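Local coordinates for protein putative lipase/esterase (Lactobacillus plantarum WCFS1, PDB 3BXP) that probably hydrolyses carboxylic ester bonds, as a putative carboxylesterase of the alpha/beta-hydrolase superfamily, at residues V69-Q74 against G91-W96; A150-Y155 against Q261-W266; K192-W197 against L211-A216. One frame throughout, in Å; residues are numbered along the deposited sequence.

Interaction 1 of 3, residues V69-Q74 against G91-W96; sequences VVLNYQ and GATIDW
The side chain of Leu71 overlaps Thr93, with its forked end lying against the hydroxyl. Leu71 CD1 comes to 3.6 Å from Thr93 OG1, and Leu71 CD2 follows at 4.0 Å from the same oxygen. The two side chains meet at a slant. Neither methyl can offer a polar partner, so this is van der Waals packing. The hydroxyl is satisfied within its own helix, because Thr93 OG1 is hydrogen-bonded to the carbonyl oxygen of Gln89, one turn earlier. The threonine torsion explains this double role. With chi1 at -56°, OG1 sits beside the backbone N and CG2 lies anti to it. The oxygen is thus turned back to its own helix, and the methyl is left for a second strand residue. That residue is Val69, whose CG1 lies 4.0 Å from Thr93 CG2. The threonine methyl passes alongside the valine, pointing the other way. Thr93 therefore spans two residues of the strand that lie two positions apart and face the same side. The backbones are closest at the same place, with Leu71 CA 7.6 Å from Thr93 CA. All three side chains are buried, and together the segments hide 153 Å². Phe16 of the adjacent strand packs on both Leu71 and Thr93. Leu90 and Ile97 of the same helix add cover to Leu71 and Val69. This is helix-on-sheet packing within a beta-alpha-beta crossover: helix 85-99 leads from strand 67-72 to strand 110-116, as expected for the alpha/beta-hydrolase fold.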
loop_
_atom_site.group_PDB
_atom_site.type_symbol
_atom_site.label_atom_id
_atom_site.label_comp_id
_atom_site.label_asym_id
_atom_site.label_seq_id
_atom_site.Cartn_x
_atom_site.Cartn_y
_atom_site.Cartn_z
ATOM N N VAL B 69 13.015 -14.519 -17.028
ATOM C CA VAL B 69 12.367 -15.436 -18.009
ATOM C C VAL B 69 10.948 -14.940 -18.161
ATOM O O VAL B 69 10.278 -14.678 -17.159
ATOM C CB VAL B 69 12.355 -16.925 -17.529
ATOM C CG1 VAL B 69 11.435 -17.864 -18.430
ATOM C CG2 VAL B 69 13.808 -17.519 -17.439
ATOM N N VAL B 70 10.486 -14.791 -19.397
ATOM C CA VAL B 70 9.081 -14.450 -19.648
ATOM C C VAL B 70 8.354 -15.693 -20.062
ATOM O O VAL B 70 8.832 -16.410 -20.934
ATOM C CB VAL B 70 8.961 -13.332 -20.725
ATOM C CG1 VAL B 70 7.461 -13.051 -21.006
ATOM C CG2 VAL B 70 9.718 -12.033 -20.254
ATOM N N LEU B 71 7.247 -15.967 -19.357
ATOM C CA LEU B 71 6.419 -17.170 -19.477
ATOM C C LEU B 71 5.096 -16.797 -20.125
ATOM O O LEU B 71 4.290 -16.114 -19.531
ATOM C CB LEU B 71 6.171 -17.803 -18.119
ATOM C CG LEU B 71 5.019 -18.856 -18.172
ATOM C CD1 LEU B 71 5.215 -19.985 -19.179
ATOM C CD2 LEU B 71 4.821 -19.344 -16.714
ATOM N N ASN B 72 4.919 -17.195 -21.380
ATOM C CA ASN B 72 3.688 -16.971 -22.090
ATOM C C ASN B 72 2.690 -18.088 -21.809
ATOM O O ASN B 72 2.586 -18.998 -22.547
ATOM C CB ASN B 72 3.996 -16.856 -23.584
ATOM C CG ASN B 72 4.397 -15.427 -24.033
ATOM O OD1 ASN B 72 4.537 -14.485 -23.249
ATOM N ND2 ASN B 72 4.522 -15.270 -25.340
ATOM N N TYR B 73 2.003 -17.975 -20.694
ATOM C CA TYR B 73 1.138 -19.034 -20.133
ATOM C C TYR B 73 -0.119 -19.198 -21.006
ATOM O O TYR B 73 -0.498 -18.333 -21.807
ATOM C CB TYR B 73 0.816 -18.718 -18.651
ATOM C CG TYR B 73 0.202 -17.353 -18.556
ATOM C CD1 TYR B 73 -1.131 -17.173 -18.871
ATOM C CD2 TYR B 73 0.962 -16.222 -18.216
ATOM C CE1 TYR B 73 -1.733 -15.905 -18.862
ATOM C CE2 TYR B 73 0.379 -14.937 -18.223
ATOM C CZ TYR B 73 -0.955 -14.785 -18.553
ATOM O OH TYR B 73 -1.511 -13.513 -18.592
ATOM N N GLN B 74 -0.793 -20.320 -20.805
ATOM C CA GLN B 74 -2.006 -20.642 -21.544
ATOM C C GLN B 74 -3.020 -19.511 -21.576
ATOM O O GLN B 74 -3.434 -18.977 -20.531
ATOM C CB GLN B 74 -2.651 -21.848 -20.869
ATOM C CG GLN B 74 -3.756 -22.459 -21.597
ATOM C CD GLN B 74 -3.326 -22.997 -22.922
ATOM O OE1 GLN B 74 -2.440 -23.836 -22.993
ATOM N NE2 GLN B 74 -3.948 -22.522 -23.994
ATOM N N GLY B 91 4.926 -24.228 -13.106
ATOM C CA GLY B 91 5.722 -25.267 -12.463
ATOM C C GLY B 91 6.806 -25.880 -13.356
ATOM O O GLY B 91 7.940 -26.148 -12.895
ATOM N N ALA B 92 6.431 -26.185 -14.602
ATOM C CA ALA B 92 7.357 -26.726 -15.589
ATOM C C ALA B 92 8.492 -25.727 -15.908
ATOM O O ALA B 92 9.612 -26.128 -16.195
ATOM C CB ALA B 92 6.619 -27.154 -16.859
ATOM N N THR B 93 8.187 -24.433 -15.842
ATOM C CA THR B 93 9.171 -23.375 -16.164
ATOM C C THR B 93 10.185 -23.251 -15.017
ATOM O O THR B 93 11.419 -23.055 -15.229
ATOM C CB THR B 93 8.460 -22.017 -16.454
ATOM O OG1 THR B 93 7.506 -22.173 -17.509
ATOM C CG2 THR B 93 9.464 -20.931 -16.830
ATOM N N ILE B 94 9.666 -23.291 -13.809
ATOM C CA ILE B 94 10.523 -23.320 -12.640
ATOM C C ILE B 94 11.449 -24.562 -12.717
ATOM O O ILE B 94 12.679 -24.469 -12.528
ATOM C CB ILE B 94 9.719 -23.328 -11.325
ATOM C CG1 ILE B 94 9.005 -21.959 -11.108
ATOM C CG2 ILE B 94 10.644 -23.644 -10.169
ATOM C CD1 ILE B 94 7.878 -21.990 -10.031
ATOM N N ASP B 95 10.876 -25.712 -13.025
ATOM C CA ASP B 95 11.691 -26.925 -13.209
ATOM C C ASP B 95 12.752 -26.741 -14.289
ATOM O O ASP B 95 13.945 -26.972 -14.097
ATOM C CB ASP B 95 10.759 -28.068 -13.567
ATOM C CG ASP B 95 11.448 -29.410 -13.627
ATOM O OD1 ASP B 95 12.262 -29.566 -14.516
ATOM O OD2 ASP B 95 11.130 -30.317 -12.848
ATOM N N TRP B 96 12.329 -26.216 -15.432
ATOM C CA TRP B 96 13.295 -25.983 -16.510
ATOM C C TRP B 96 14.461 -25.077 -16.063
ATOM O O TRP B 96 15.642 -25.355 -16.300
ATOM C CB TRP B 96 12.586 -25.435 -17.750
ATOM C CG TRP B 96 13.516 -25.228 -18.889
ATOM C CD1 TRP B 96 14.004 -26.185 -19.763
ATOM C CD2 TRP B 96 14.091 -23.975 -19.305
ATOM N NE1 TRP B 96 14.838 -25.579 -20.686
ATOM C CE2 TRP B 96 14.909 -24.238 -20.419
ATOM C CE3 TRP B 96 13.976 -22.647 -18.841
ATOM C CZ2 TRP B 96 15.616 -23.216 -21.083
ATOM C CZ3 TRP B 96 14.694 -21.646 -19.497
ATOM C CH2 TRP B 96 15.495 -21.947 -20.605
#

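Interaction 2 of 3, residues A150-Y155 against Q261-W266; sequences AIILGY and QLALRW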
loop_
_atom_site.group_PDB
_atom_site.type_symbol
_atom_site.label_atom_id
_atom_site.label_comp_id
_atom_site.label_asym_id
_atom_site.label_seq_id
_atom_site.Cartn_x
_atom_site.Cartn_y
_atom_site.Cartn_z
ATOM N N ALA B 150 9.465 -15.943 -3.425
ATOM C CA ALA B 150 8.638 -14.701 -3.293
ATOM C C ALA B 150 7.944 -14.377 -4.588
ATOM O O ALA B 150 8.277 -14.909 -5.646
ATOM C CB ALA B 150 9.488 -13.492 -2.881
ATOM N N ILE B 151 7.013 -13.439 -4.503
ATOM C CA ILE B 151 6.262 -13.003 -5.685
ATOM C C ILE B 151 6.177 -11.486 -5.670
ATOM O O ILE B 151 6.302 -10.843 -4.620
ATOM C CB ILE B 151 4.791 -13.663 -5.805
ATOM C CG1 ILE B 151 3.771 -13.076 -4.810
ATOM C CG2 ILE B 151 4.890 -15.192 -5.705
ATOM C CD1 ILE B 151 2.316 -13.566 -5.012
ATOM N N ILE B 152 5.996 -10.959 -6.861
ATOM C CA ILE B 152 5.725 -9.531 -7.097
ATOM C C ILE B 152 4.467 -9.502 -7.937
ATOM O O ILE B 152 4.354 -10.274 -8.894
ATOM C CB ILE B 152 6.892 -8.838 -7.886
ATOM C CG1 ILE B 152 8.142 -8.677 -7.003
ATOM C CG2 ILE B 152 6.440 -7.469 -8.402
ATOM C CD1 ILE B 152 9.389 -8.246 -7.766
ATOM N N LEU B 153 3.516 -8.660 -7.526
ATOM C CA LEU B 153 2.265 -8.493 -8.260
ATOM C C LEU B 153 2.025 -7.054 -8.601
ATOM O O LEU B 153 2.013 -6.195 -7.721
ATOM C CB LEU B 153 1.051 -9.026 -7.463
ATOM C CG LEU B 153 1.070 -10.506 -7.045
ATOM C CD1 LEU B 153 -0.125 -10.795 -6.131
ATOM C CD2 LEU B 153 0.991 -11.362 -8.329
ATOM N N GLY B 154 1.867 -6.774 -9.895
ATOM C CA GLY B 154 1.463 -5.418 -10.347
ATOM C C GLY B 154 0.081 -5.445 -10.958
ATOM O O GLY B 154 -0.209 -6.275 -11.845
ATOM N N TYR B 155 -0.766 -4.557 -10.472
ATOM C CA TYR B 155 -2.157 -4.511 -10.874
ATOM C C TYR B 155 -2.709 -5.929 -11.165
ATOM O O TYR B 155 -3.282 -6.151 -12.226
ATOM C CB TYR B 155 -2.346 -3.585 -12.095
ATOM C CG TYR B 155 -1.298 -3.669 -13.181
ATOM C CD1 TYR B 155 -0.076 -3.088 -13.021
ATOM C CD2 TYR B 155 -1.553 -4.298 -14.374
ATOM C CE1 TYR B 155 0.883 -3.119 -14.033
ATOM C CE2 TYR B 155 -0.605 -4.361 -15.396
ATOM C CZ TYR B 155 0.599 -3.787 -15.216
ATOM O OH TYR B 155 1.532 -3.809 -16.215
ATOM N N GLN B 261 11.888 0.784 -7.728
ATOM C CA GLN B 261 12.846 1.159 -6.671
ATOM C C GLN B 261 12.405 0.538 -5.341
ATOM O O GLN B 261 13.201 -0.037 -4.587
ATOM C CB GLN B 261 12.931 2.666 -6.552
ATOM C CG GLN B 261 13.409 3.395 -7.781
ATOM C CD GLN B 261 13.633 4.865 -7.496
ATOM O OE1 GLN B 261 14.453 5.209 -6.638
ATOM N NE2 GLN B 261 12.881 5.742 -8.181
ATOM N N LEU B 262 11.101 0.574 -5.104
ATOM C CA LEU B 262 10.524 -0.024 -3.906
ATOM C C LEU B 262 10.626 -1.533 -3.922
ATOM O O LEU B 262 10.914 -2.164 -2.895
ATOM C CB LEU B 262 9.088 0.413 -3.718
ATOM C CG LEU B 262 8.774 1.884 -3.473
ATOM C CD1 LEU B 262 7.244 2.113 -3.517
ATOM C CD2 LEU B 262 9.326 2.431 -2.173
ATOM N N ALA B 263 10.340 -2.121 -5.083
ATOM C CA ALA B 263 10.387 -3.577 -5.201
ATOM C C ALA B 263 11.758 -4.096 -5.006
ATOM O O ALA B 263 11.951 -5.082 -4.356
ATOM C CB ALA B 263 9.797 -3.993 -6.601
ATOM N N LEU B 264 12.752 -3.413 -5.590
ATOM C CA LEU B 264 14.134 -3.856 -5.442
ATOM C C LEU B 264 14.570 -3.807 -3.989
ATOM O O LEU B 264 15.168 -4.771 -3.473
ATOM C CB LEU B 264 15.046 -3.011 -6.313
ATOM C CG LEU B 264 14.784 -3.385 -7.791
ATOM C CD1 LEU B 264 15.412 -2.433 -8.745
ATOM C CD2 LEU B 264 15.267 -4.844 -8.140
ATOM N N ARG B 265 14.234 -2.715 -3.299
ATOM C CA ARG B 265 14.599 -2.590 -1.893
ATOM C C ARG B 265 13.938 -3.688 -1.075
ATOM O O ARG B 265 14.545 -4.252 -0.159
ATOM C CB ARG B 265 14.211 -1.206 -1.327
ATOM C CG ARG B 265 14.862 -0.033 -2.041
ATOM N N TRP B 266 12.678 -3.982 -1.390
ATOM C CA TRP B 266 11.954 -5.042 -0.702
ATOM C C TRP B 266 12.667 -6.391 -0.892
ATOM O O TRP B 266 12.744 -7.212 0.029
ATOM C CB TRP B 266 10.509 -5.156 -1.232
ATOM C CG TRP B 266 9.639 -6.122 -0.546
ATOM C CD1 TRP B 266 8.956 -5.949 0.620
ATOM C CD2 TRP B 266 9.345 -7.451 -0.986
ATOM N NE1 TRP B 266 8.246 -7.082 0.929
ATOM C CE2 TRP B 266 8.458 -8.014 -0.055
ATOM C CE3 TRP B 266 9.690 -8.176 -2.129
ATOM C CZ2 TRP B 266 7.920 -9.305 -0.202
ATOM C CZ3 TRP B 266 9.190 -9.483 -2.256
ATOM C CH2 TRP B 266 8.300 -10.011 -1.326
#
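Trp266 reaches from helix 258-269 to Ala150 and Ile151 on the sheet with the six-membered part of its indole. Its CG is anti to the backbone N (chi1 -175°), which sends the ring out from the helix to the sheet. CH2 leads the approach. Trp266 CH2 lies 4.0 Å from Ala150 CB, and the neighbouring Trp266 CZ3 is almost as close to that methyl. The same CH2 is 3.9 Å from Ile151 O. Both partners meet the ring obliquely. The side chain of Ile151 points away from the helix, so this residue takes part through its carbonyl. Its backbone is paired with Pro193 and Phe195 of the adjoining segment, and Trp266 packs beside that pairing. The Phe195 ring also meets the indole, with the planes about 60° apart.

Further along, Ile152 makes the second touch. Its CB bond does not point at the helix. A chi1 of -72° sets CG1 opposite the carbonyl carbon, and the extended chi2 then carries CD1 over, to end 4.4 Å from Ala263 CB. This is a looser contact between a methyl tip and a short side chain. Ala263 lets the helix come near at this level, where its CA is 7.8 Å from Ile152 CA. Were a serine to stand in for Trp266, a gap would probably open beside Ala150 and the Ile151 carbonyl, and the Phe195 ring would probably lose its indole neighbour. All five touching residues are buried, and Leu272 also packs on Ala150. The axes of strand 150-154 and of 261-266 run nearly antiparallel and approach to 10.8 Å. A C-terminal helix packed on the parallel strands of the sheet in this way is typical of the alpha/beta-hydrolase fold.

Interaction 3 of 3, residues K192-W197 against L211-A216; sequences KPAFVW and LKYVQA
Val196 and Val214 form the aliphatic part of this contact. One methyl of the helix residue does the touching: Val214 CG2 lies 4.0 Å from Val196 CG2. It is equally near CB and CG1 of the same valine, so it rests against the whole isopropyl group and not against one tip. Val214 CG1 is anti to its own backbone N (chi1 178°), which places CG2 as the methyl that meets the strand. The valines lie alongside each other, pointing in opposite senses. The backbones are closest here too, with Val196 CA 7.7 Å from Val214 CA.

The aromatic part belongs to Tyr213. Its ring turns an edge to the strand, and the two strand carbons it meets lie near the ring plane. Tyr213 CD2 is 4.3 Å from Val196 CG2, and Tyr213 CE2 is 4.3 Å from Ala194 CB. One ring edge thus runs along two strand residues that face the same way. With CG roughly anti to the backbone N (chi1 -167°), the ring projects from the helix and brings its CD2-CE2 edge up to these two methyls.

The polar part lies beyond the ring. Tyr213 OH is hydrogen-bonded to Asn127 ND2 of helix 118-129. That amide nitrogen also bonds Lys192 O, so Asn127 ties the tyrosine to the first residue of 192-197, ahead of the strand.

Helix 208-219 belongs to the beta-alpha-beta unit between strands 194-199 and 224-229. The axis of its 211-216 part makes 151° with that of strand 194-197, and their closest approach is 9.7 Å. Tyr226 of strand 224-229 packs on both valines, and Ile151 and Leu153 of strand 150-154 touch the tyrosine. Leu211 of the second subunit packs on Val214, so this helix also faces the partner chain.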
loop_
_atom_site.group_PDB
_atom_site.type_symbol
_atom_site.label_atom_id
_atom_site.label_comp_id
_atom_site.label_asym_id
_atom_site.label_seq_id
_atom_site.Cartn_x
_atom_site.Cartn_y
_atom_site.Cartn_z
ATOM N N LYS B 192 4.330 -17.748 -0.084
ATOM C CA LYS B 192 5.624 -17.019 -0.015
ATOM C C LYS B 192 5.332 -15.520 0.039
ATOM O O LYS B 192 4.266 -15.056 -0.367
ATOM C CB LYS B 192 6.506 -17.291 -1.225
ATOM C CG LYS B 192 6.835 -18.736 -1.489
ATOM C CD LYS B 192 7.507 -19.394 -0.293
ATOM C CE LYS B 192 7.696 -20.909 -0.568
ATOM N NZ LYS B 192 8.502 -21.591 0.488
ATOM N N PRO B 193 6.283 -14.735 0.550
ATOM C CA PRO B 193 6.111 -13.294 0.653
ATOM C C PRO B 193 5.794 -12.615 -0.698
ATOM O O PRO B 193 6.259 -13.018 -1.769
ATOM C CB PRO B 193 7.479 -12.831 1.185
ATOM C CG PRO B 193 7.932 -13.960 1.974
ATOM C CD PRO B 193 7.550 -15.161 1.140
ATOM N N ALA B 194 5.067 -11.513 -0.587
ATOM C CA ALA B 194 4.659 -10.794 -1.761
ATOM C C ALA B 194 4.830 -9.273 -1.644
ATOM O O ALA B 194 4.581 -8.671 -0.627
ATOM C CB ALA B 194 3.188 -11.142 -2.111
ATOM N N PHE B 195 5.266 -8.704 -2.739
ATOM C CA PHE B 195 5.210 -7.269 -2.979
ATOM C C PHE B 195 4.127 -7.041 -3.987
ATOM O O PHE B 195 4.171 -7.514 -5.129
ATOM C CB PHE B 195 6.589 -6.787 -3.499
ATOM C CG PHE B 195 6.680 -5.293 -3.803
ATOM C CD1 PHE B 195 6.231 -4.754 -4.997
ATOM C CD2 PHE B 195 7.280 -4.437 -2.900
ATOM C CE1 PHE B 195 6.315 -3.424 -5.240
ATOM C CE2 PHE B 195 7.356 -3.100 -3.158
ATOM C CZ PHE B 195 6.866 -2.584 -4.343
ATOM N N VAL B 196 3.144 -6.261 -3.583
ATOM C CA VAL B 196 1.984 -5.963 -4.414
ATOM C C VAL B 196 1.910 -4.441 -4.633
ATOM O O VAL B 196 2.086 -3.642 -3.708
ATOM C CB VAL B 196 0.697 -6.466 -3.714
ATOM C CG1 VAL B 196 -0.565 -6.257 -4.541
ATOM C CG2 VAL B 196 0.795 -7.916 -3.270
ATOM N N TRP B 197 1.660 -4.049 -5.857
ATOM C CA TRP B 197 1.413 -2.617 -6.193
ATOM C C TRP B 197 0.315 -2.485 -7.208
ATOM O O TRP B 197 0.047 -3.395 -8.015
ATOM C CB TRP B 197 2.685 -1.881 -6.648
ATOM C CG TRP B 197 3.139 -2.248 -7.998
ATOM C CD1 TRP B 197 3.935 -3.316 -8.328
ATOM C CD2 TRP B 197 2.815 -1.597 -9.239
ATOM N NE1 TRP B 197 4.135 -3.357 -9.665
ATOM C CE2 TRP B 197 3.450 -2.319 -10.258
ATOM C CE3 TRP B 197 2.024 -0.508 -9.592
ATOM C CZ2 TRP B 197 3.345 -1.952 -11.596
ATOM C CZ3 TRP B 197 1.948 -0.138 -10.930
ATOM C CH2 TRP B 197 2.598 -0.860 -11.904
ATOM N N LEU B 211 -6.517 -5.435 -3.025
ATOM C CA LEU B 211 -6.952 -5.278 -1.627
ATOM C C LEU B 211 -7.328 -6.653 -1.079
ATOM O O LEU B 211 -7.044 -6.994 0.045
ATOM C CB LEU B 211 -8.174 -4.343 -1.553
ATOM C CG LEU B 211 -7.856 -2.871 -1.775
ATOM C CD1 LEU B 211 -9.132 -2.092 -2.103
ATOM C CD2 LEU B 211 -7.144 -2.236 -0.525
ATOM N N LYS B 212 -7.984 -7.441 -1.903
ATOM C CA LYS B 212 -8.425 -8.791 -1.492
ATOM C C LYS B 212 -7.208 -9.707 -1.210
ATOM O O LYS B 212 -7.161 -10.386 -0.176
ATOM C CB LYS B 212 -9.312 -9.425 -2.566
ATOM C CG LYS B 212 -10.694 -8.884 -2.627
ATOM C CD LYS B 212 -11.414 -9.293 -3.921
ATOM C CE LYS B 212 -12.918 -9.116 -3.878
ATOM N NZ LYS B 212 -13.612 -10.374 -3.328
ATOM N N TYR B 213 -6.219 -9.724 -2.087
ATOM C CA TYR B 213 -5.042 -10.595 -1.873
ATOM C C TYR B 213 -4.252 -10.109 -0.626
ATOM O O TYR B 213 -3.804 -10.878 0.230
ATOM C CB TYR B 213 -4.136 -10.565 -3.114
ATOM C CG TYR B 213 -3.109 -11.640 -3.074
ATOM C CD1 TYR B 213 -3.478 -12.959 -3.098
ATOM C CD2 TYR B 213 -1.751 -11.347 -2.985
ATOM C CE1 TYR B 213 -2.539 -13.996 -3.036
ATOM C CE2 TYR B 213 -0.806 -12.369 -2.914
ATOM C CZ TYR B 213 -1.200 -13.681 -2.949
ATOM O OH TYR B 213 -0.232 -14.697 -2.873
ATOM N N VAL B 214 -4.044 -8.799 -0.526
ATOM C CA VAL B 214 -3.309 -8.245 0.619
ATOM C C VAL B 214 -4.035 -8.522 1.938
ATOM O O VAL B 214 -3.410 -8.886 2.928
ATOM C CB VAL B 214 -2.972 -6.755 0.414
ATOM C CG1 VAL B 214 -2.249 -6.147 1.640
ATOM C CG2 VAL B 214 -2.085 -6.613 -0.884
ATOM N N GLN B 215 -5.354 -8.372 1.953
ATOM C CA GLN B 215 -6.089 -8.669 3.167
ATOM C C GLN B 215 -5.759 -10.058 3.651
ATOM O O GLN B 215 -5.467 -10.286 4.812
ATOM C CB GLN B 215 -7.589 -8.529 2.912
ATOM C CG GLN B 215 -8.494 -9.044 4.027
ATOM C CD GLN B 215 -8.766 -10.541 3.964
ATOM O OE1 GLN B 215 -8.960 -11.112 2.885
ATOM N NE2 GLN B 215 -8.780 -11.178 5.124
ATOM N N ALA B 216 -5.781 -10.997 2.718
ATOM C CA ALA B 216 -5.667 -12.434 3.071
ATOM C C ALA B 216 -4.257 -12.740 3.532
ATOM O O ALA B 216 -4.047 -13.527 4.448
ATOM C CB ALA B 216 -6.022 -13.324 1.831
#

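How the interactions relate
All three contacts pack a helix on the same mixed sheet. Interactions 2 and 3 are close, with centres about 11 Å apart, and strands 150-154 and 194-199 are neighbours. Leu153 N is 2.7 Å from Phe195 O, a probable hydrogen bond joining the two strands. Helices 258-269 and 208-219 cover opposite faces of this strand pair. Interaction 3 is nested in the chain loop closed by interaction 2. Interaction 1 lies apart, its centre about 19 Å from that of interaction 2 and about 22 Å from that of interaction 3. The probable nucleophile elbow, with Ser117, lies near Ile152 of interaction 2, but that side chain does not touch it.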